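Local coordinates for uncharacterized peptidase Lmo0363 (Listeria monocytogenes, PDB 3L4E), which is uncharacterised but probably acts as a serine-type peptidase of family S51, resembling peptidase E, at residues L70-I73 with T74-R78; L107-A111 with A112-Y116. One frame throughout, in Å; residues are numbered along the deposited sequence.

Contact 1: L70-I73 with T74-R78; sequences LGEI and TTKLR
Lys76 reaches back along helix 70-79 over Glu72, four residues earlier, and meets it from backbone to tip. Its CB lies 3.4 Å from Glu72 O, the carbonyl that accepts the Lys76 amide hydrogen, and CG stays 3.3 Å from that same Glu72 O. Beyond CG the chain is fully extended. CD is about equally far from Glu72 O and OE1, and CE comes to 3.0 Å from Glu72 OE1. NZ overshoots: the salt bridge from Lys76 NZ to Glu72 OE1 is long, 3.9 Å; the strongest partner of the ammonium is Glu62 O, and it also forms a salt bridge with Glu68. Two threonines grip the preceding turn. Thr74 OG1, turned beside its own backbone N (chi1 -60°), donates to Leu70 O at 2.8 Å, while Thr74 N reaches that oxygen from the opposite face of the carbonyl plane. Thr75 repeats the pattern on Gly71 O, with OG1 at 2.7 Å. On the buried side Ile73 CG2 packs on Leu77 CD1 at 3.7 Å, the two side chains lying alongside. Ile73 and Leu77 face helix 102-111, Ile73 also touches helix 90-100, and Leu77 and Lys76 rest on strand 29-33.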
ATOM      1  N   LEU A  70     -15.321 -13.668   2.006  1.00 37.66           N
ATOM      2  CA  LEU A  70     -14.114 -14.149   1.340  1.00 39.64           C
ATOM      3  C   LEU A  70     -14.398 -14.432  -0.127  1.00 38.37           C
ATOM      4  O   LEU A  70     -13.503 -14.336  -0.969  1.00 45.54           O
ATOM      5  CB  LEU A  70     -13.550 -15.392   2.024  1.00 38.25           C
ATOM      6  CG  LEU A  70     -12.351 -15.129   2.937  1.00 39.68           C
ATOM      7  CD1 LEU A  70     -11.214 -14.449   2.166  1.00 33.76           C
ATOM      8  CD2 LEU A  70     -12.771 -14.292   4.144  1.00 36.96           C
ATOM      9  N   GLY A  71     -15.646 -14.784  -0.427  1.00 41.14           N
ATOM     10  CA  GLY A  71     -16.057 -15.015  -1.797  1.00 41.88           C
ATOM     11  C   GLY A  71     -15.835 -13.781  -2.645  1.00 41.54           C
ATOM     12  O   GLY A  71     -15.284 -13.861  -3.743  1.00 40.86           O
ATOM     13  N   GLU A  72     -16.262 -12.634  -2.129  1.00 37.24           N
ATOM     14  CA  GLU A  72     -16.138 -11.374  -2.846  1.00 37.61           C
ATOM     15  C   GLU A  72     -14.680 -10.927  -2.913  1.00 34.44           C
ATOM     16  O   GLU A  72     -14.235 -10.386  -3.927  1.00 34.13           O
ATOM     17  CB  GLU A  72     -16.988 -10.293  -2.172  1.00 40.32           C
ATOM     18  CG  GLU A  72     -17.286  -9.104  -3.061  1.00 51.92           C
ATOM     19  CD  GLU A  72     -18.133  -9.482  -4.261  1.00 57.26           C
ATOM     20  OE1 GLU A  72     -18.070  -8.770  -5.288  1.00 61.89           O
ATOM     21  OE2 GLU A  72     -18.858 -10.498  -4.178  1.00 64.88           O
ATOM     22  N   ILE A  73     -13.945 -11.148  -1.828  1.00 34.22           N
ATOM     23  CA  ILE A  73     -12.535 -10.792  -1.778  1.00 30.02           C
ATOM     24  C   ILE A  73     -11.767 -11.603  -2.814  1.00 30.22           C
ATOM     25  O   ILE A  73     -10.998 -11.054  -3.602  1.00 34.25           O
ATOM     26  CB  ILE A  73     -11.937 -11.044  -0.376  1.00 28.87           C
ATOM     27  CG1 ILE A  73     -12.552 -10.085   0.652  1.00 30.00           C
ATOM     28  CG2 ILE A  73     -10.412 -10.920  -0.407  1.00 32.36           C
ATOM     29  CD1 ILE A  73     -12.113 -10.350   2.091  1.00 33.16           C
ATOM     30  N   THR A  74     -11.997 -12.911  -2.820  1.00 33.40           N
ATOM     31  CA  THR A  74     -11.336 -13.802  -3.769  1.00 35.65           C
ATOM     32  C   THR A  74     -11.652 -13.421  -5.212  1.00 36.26           C
ATOM     33  O   THR A  74     -10.756 -13.322  -6.050  1.00 42.02           O
ATOM     34  CB  THR A  74     -11.733 -15.272  -3.536  1.00 37.48           C
ATOM     35  OG1 THR A  74     -11.358 -15.665  -2.210  1.00 39.63           O
ATOM     36  CG2 THR A  74     -11.031 -16.176  -4.535  1.00 39.03           C
ATOM     37  N   THR A  75     -12.934 -13.199  -5.486  1.00 42.31           N
ATOM     38  CA  THR A  75     -13.403 -12.889  -6.832  1.00 40.71           C
ATOM     39  C   THR A  75     -12.814 -11.593  -7.381  1.00 38.60           C
ATOM     40  O   THR A  75     -12.266 -11.575  -8.483  1.00 37.31           O
ATOM     41  CB  THR A  75     -14.938 -12.797  -6.875  1.00 42.08           C
ATOM     42  OG1 THR A  75     -15.504 -14.029  -6.409  1.00 45.21           O
ATOM     43  CG2 THR A  75     -15.423 -12.526  -8.298  1.00 45.92           C
ATOM     44  N   LYS A  76     -12.934 -10.513  -6.614  1.00 37.26           N
ATOM     45  CA  LYS A  76     -12.436  -9.213  -7.052  1.00 35.54           C
ATOM     46  C   LYS A  76     -10.926  -9.236  -7.274  1.00 36.46           C
ATOM     47  O   LYS A  76     -10.436  -8.767  -8.299  1.00 34.63           O
ATOM     48  CB  LYS A  76     -12.823  -8.118  -6.053  1.00 35.92           C
ATOM     49  CG  LYS A  76     -14.325  -7.845  -6.004  1.00 40.84           C
ATOM     50  CD  LYS A  76     -14.689  -6.764  -4.995  1.00 44.72           C
ATOM     51  CE  LYS A  76     -16.171  -6.399  -5.097  1.00 46.87           C
ATOM     52  NZ  LYS A  76     -16.594  -5.401  -4.070  1.00 45.16           N
ATOM     53  N   LEU A  77     -10.193  -9.787  -6.310  1.00 34.88           N
ATOM     54  CA  LEU A  77      -8.747  -9.884  -6.434  1.00 32.48           C
ATOM     55  C   LEU A  77      -8.332 -10.634  -7.699  1.00 31.85           C
ATOM     56  O   LEU A  77      -7.343 -10.273  -8.346  1.00 34.25           O
ATOM     57  CB  LEU A  77      -8.136 -10.540  -5.189  1.00 29.55           C
ATOM     58  CG  LEU A  77      -8.057  -9.625  -3.963  1.00 27.66           C
ATOM     59  CD1 LEU A  77      -7.601 -10.411  -2.743  1.00 31.36           C
ATOM     60  CD2 LEU A  77      -7.131  -8.435  -4.226  1.00 26.26           C
ATOM     61  N   ARG A  78      -9.087 -11.675  -8.044  1.00 34.15           N
ATOM     62  CA  ARG A  78      -8.795 -12.480  -9.228  1.00 35.55           C
ATOM     63  C   ARG A  78      -9.194 -11.787 -10.527  1.00 39.22           C
ATOM     64  O   ARG A  78      -8.503 -11.898 -11.540  1.00 46.05           O
ATOM     65  CB  ARG A  78      -9.487 -13.839  -9.131  1.00 40.59           C
ATOM     66  CG  ARG A  78      -8.987 -14.680  -7.981  1.00 42.27           C
ATOM     67  CD  ARG A  78      -9.522 -16.096  -8.042  1.00 51.08           C
ATOM     68  NE  ARG A  78      -8.618 -17.021  -7.368  1.00 56.59           N
ATOM     69  CZ  ARG A  78      -7.578 -17.600  -7.959  1.00 63.22           C
ATOM     70  NH1 ARG A  78      -7.318 -17.355  -9.237  1.00 67.56           N
ATOM     71  NH2 ARG A  78      -6.800 -18.423  -7.275  1.00 62.83           N
TER

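Contact 2: L107-A111 with A112-Y116; sequences LEEIA and AGKLY
Glu109 and Lys114 clasp the end of helix 102-111, their side chains running side by side. Lys114 NZ donates to Glu109 OE1 at 2.8 Å in a salt bridge, arriving on the anti side of the carboxylate and 33° out of its plane. Glu109 bends at chi2 (-62°) to bring the carboxylate round to the lysine, whose chain bends at chi2 and chi3. The ammonium also donates to Asn80 O and probably to Leu77 O. Nearer the backbone, Lys114 CB lies 3.2 Å from Glu109 O.

The backbone closes the helix with a Schellman motif. Gly113 takes the positive phi (110°), and two amides turn back: Lys114 N to Glu109 O at 3.0 Å, and Gly113 N to Ile110 O at 2.9 Å. The second donor stands well above the carbonyl plane. Ala112 N makes weak bonds to both Glu108 O and Glu109 O. Ile110 O also receives a hydrogen from a water, 2.8 Å away, which gives its other hydrogen to Lys114 O and so bridges the helix end to the outgoing chain. Past this turn, Ile110 CD1 sits 3.7 Å from Tyr116 CB and obliquely against the ring, whose hydroxyl is hydrogen-bonded to Gly122 O, within what may be the nucleophile elbow around Ser120, the active-site serine by similarity.

Glu109 O and Ile110 O thus find partners in the turn amides and the water, Glu108 O a weak one, while the buried Glu109 carboxylate is matched by a lysine. An ammonium with a carboxylate and backbone carbonyls around it would be expected to stay protonated, and it lies by the C-terminal carbonyls of helix 70-79, whose dipole would probably favour the positive charge.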
ATOM      1  N   LEU A 107      -0.736 -12.122  -2.125  1.00 20.24           N
ATOM      2  CA  LEU A 107       0.560 -12.672  -2.506  1.00 21.98           C
ATOM      3  C   LEU A 107       0.457 -13.561  -3.741  1.00 24.14           C
ATOM      4  O   LEU A 107       1.313 -13.500  -4.623  1.00 25.14           O
ATOM      5  CB  LEU A 107       1.188 -13.450  -1.350  1.00 25.25           C
ATOM      6  CG  LEU A 107       1.638 -12.610  -0.156  1.00 27.26           C
ATOM      7  CD1 LEU A 107       2.146 -13.512   0.966  1.00 31.54           C
ATOM      8  CD2 LEU A 107       2.696 -11.600  -0.583  1.00 24.81           C
ATOM      9  N   GLU A 108      -0.583 -14.390  -3.804  1.00 24.38           N
ATOM     10  CA  GLU A 108      -0.781 -15.262  -4.964  1.00 25.86           C
ATOM     11  C   GLU A 108      -0.967 -14.462  -6.252  1.00 25.23           C
ATOM     12  O   GLU A 108      -0.385 -14.793  -7.289  1.00 27.59           O
ATOM     13  CB  GLU A 108      -1.975 -16.207  -4.765  1.00 28.19           C
ATOM     14  CG  GLU A 108      -2.225 -17.121  -5.965  1.00 34.77           C
ATOM     15  CD  GLU A 108      -3.589 -17.799  -5.946  1.00 39.60           C
ATOM     16  OE1 GLU A 108      -4.264 -17.789  -4.894  1.00 37.98           O
ATOM     17  OE2 GLU A 108      -3.983 -18.353  -6.995  1.00 46.07           O
ATOM     18  N   GLU A 109      -1.785 -13.414  -6.191  1.00 22.36           N
ATOM     19  CA  GLU A 109      -2.022 -12.580  -7.363  1.00 25.70           C
ATOM     20  C   GLU A 109      -0.741 -11.897  -7.826  1.00 23.94           C
ATOM     21  O   GLU A 109      -0.447 -11.856  -9.019  1.00 24.99           O
ATOM     22  CB  GLU A 109      -3.101 -11.531  -7.075  1.00 26.35           C
ATOM     23  CG  GLU A 109      -4.489 -12.111  -6.840  1.00 30.42           C
ATOM     24  CD  GLU A 109      -5.018 -12.861  -8.051  1.00 35.20           C
ATOM     25  OE1 GLU A 109      -4.860 -12.363  -9.184  1.00 38.43           O
ATOM     26  OE2 GLU A 109      -5.594 -13.950  -7.873  1.00 37.65           O
ATOM     27  N   ILE A 110       0.009 -11.340  -6.881  1.00 20.71           N
ATOM     28  CA  ILE A 110       1.286 -10.714  -7.199  1.00 21.34           C
ATOM     29  C   ILE A 110       2.231 -11.723  -7.850  1.00 23.73           C
ATOM     30  O   ILE A 110       2.892 -11.418  -8.837  1.00 23.75           O
ATOM     31  CB  ILE A 110       1.922 -10.104  -5.942  1.00 19.72           C
ATOM     32  CG1 ILE A 110       1.077  -8.919  -5.468  1.00 18.19           C
ATOM     33  CG2 ILE A 110       3.355  -9.675  -6.211  1.00 20.82           C
ATOM     34  CD1 ILE A 110       1.520  -8.343  -4.141  1.00 17.69           C
ATOM     35  N   ALA A 111       2.273 -12.934  -7.310  1.00 27.44           N
ATOM     36  CA  ALA A 111       3.137 -13.969  -7.868  1.00 30.86           C
ATOM     37  C   ALA A 111       2.733 -14.327  -9.299  1.00 34.02           C
ATOM     38  O   ALA A 111       3.568 -14.747 -10.100  1.00 35.56           O
ATOM     39  CB  ALA A 111       3.132 -15.208  -6.987  1.00 31.42           C
ATOM     40  N   ALA A 112       1.452 -14.150  -9.614  1.00 30.87           N
ATOM     41  CA  ALA A 112       0.930 -14.438 -10.947  1.00 32.26           C
ATOM     42  C   ALA A 112       1.121 -13.266 -11.912  1.00 34.34           C
ATOM     43  O   ALA A 112       0.738 -13.349 -13.079  1.00 38.89           O
ATOM     44  CB  ALA A 112      -0.536 -14.820 -10.865  1.00 34.65           C
ATOM     45  N   GLY A 113       1.697 -12.174 -11.420  1.00 30.55           N
ATOM     46  CA  GLY A 113       2.010 -11.031 -12.266  1.00 27.84           C
ATOM     47  C   GLY A 113       1.170  -9.781 -12.047  1.00 27.59           C
ATOM     48  O   GLY A 113       1.377  -8.769 -12.714  1.00 30.81           O
ATOM     49  N   LYS A 114       0.225  -9.833 -11.115  1.00 25.77           N
ATOM     50  CA  LYS A 114      -0.657  -8.687 -10.888  1.00 22.48           C
ATOM     51  C   LYS A 114       0.073  -7.517 -10.238  1.00 20.42           C
ATOM     52  O   LYS A 114       0.837  -7.706  -9.298  1.00 22.31           O
ATOM     53  CB  LYS A 114      -1.838  -9.104 -10.019  1.00 27.45           C
ATOM     54  CG  LYS A 114      -3.011  -8.153 -10.054  1.00 31.09           C
ATOM     55  CD  LYS A 114      -4.317  -8.935  -9.947  1.00 36.30           C
ATOM     56  CE  LYS A 114      -4.519  -9.813 -11.166  1.00 37.01           C
ATOM     57  NZ  LYS A 114      -5.792 -10.584 -11.103  1.00 37.89           N
ATOM     58  N   LEU A 115      -0.158  -6.312 -10.753  1.00 20.38           N
ATOM     59  CA  LEU A 115       0.450  -5.101 -10.210  1.00 18.39           C
ATOM     60  C   LEU A 115      -0.177  -4.701  -8.880  1.00 17.35           C
ATOM     61  O   LEU A 115      -1.399  -4.561  -8.777  1.00 19.70           O
ATOM     62  CB  LEU A 115       0.320  -3.947 -11.207  1.00 23.17           C
ATOM     63  CG  LEU A 115       0.746  -2.561 -10.716  1.00 36.15           C
ATOM     64  CD1 LEU A 115       2.216  -2.553 -10.328  1.00 30.79           C
ATOM     65  CD2 LEU A 115       0.457  -1.496 -11.771  1.00 39.02           C
ATOM     66  N   TYR A 116       0.674  -4.505  -7.875  1.00 14.71           N
ATOM     67  CA  TYR A 116       0.271  -4.049  -6.549  1.00 15.01           C
ATOM     68  C   TYR A 116       0.723  -2.609  -6.330  1.00 12.60           C
ATOM     69  O   TYR A 116       1.917  -2.297  -6.460  1.00 14.73           O
ATOM     70  CB  TYR A 116       0.880  -4.963  -5.478  1.00 14.78           C
ATOM     71  CG  TYR A 116       0.569  -4.559  -4.050  1.00 13.61           C
ATOM     72  CD1 TYR A 116      -0.554  -5.057  -3.391  1.00 13.00           C
ATOM     73  CD2 TYR A 116       1.404  -3.686  -3.355  1.00 13.98           C
ATOM     74  CE1 TYR A 116      -0.846  -4.689  -2.093  1.00 13.06           C
ATOM     75  CE2 TYR A 116       1.120  -3.310  -2.043  1.00 12.25           C
ATOM     76  CZ  TYR A 116      -0.005  -3.828  -1.416  1.00 11.90           C
ATOM     77  OH  TYR A 116      -0.322  -3.472  -0.125  1.00 13.89           O
TER
HETATM   78  O   HOH W   1       3.288  -8.789  -9.641  1.00 21.71           O

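After strands 4-8, 29-33 and 59-62, helix 70-79 holds contact 1. The chain then returns to the sheet as strand 82-85, passes through helix 90-100 and begins helix 102-111, whose end turns in contact 2 into the neighbouring parallel strand 115-119. Both contacts are local and lie in series, neither nested nor crossed; contact 1 stays within one helix, whereas contact 2 closes a helix-to-strand turn. They meet directly: Arg78 NH2 forms a salt bridge with Glu108 OE2 at 2.8 Å, and the lysine of contact 2 is the second tie. The end of helix 70-79 is thereby joined to helix 102-111 and to the turn leading into strand 115-119.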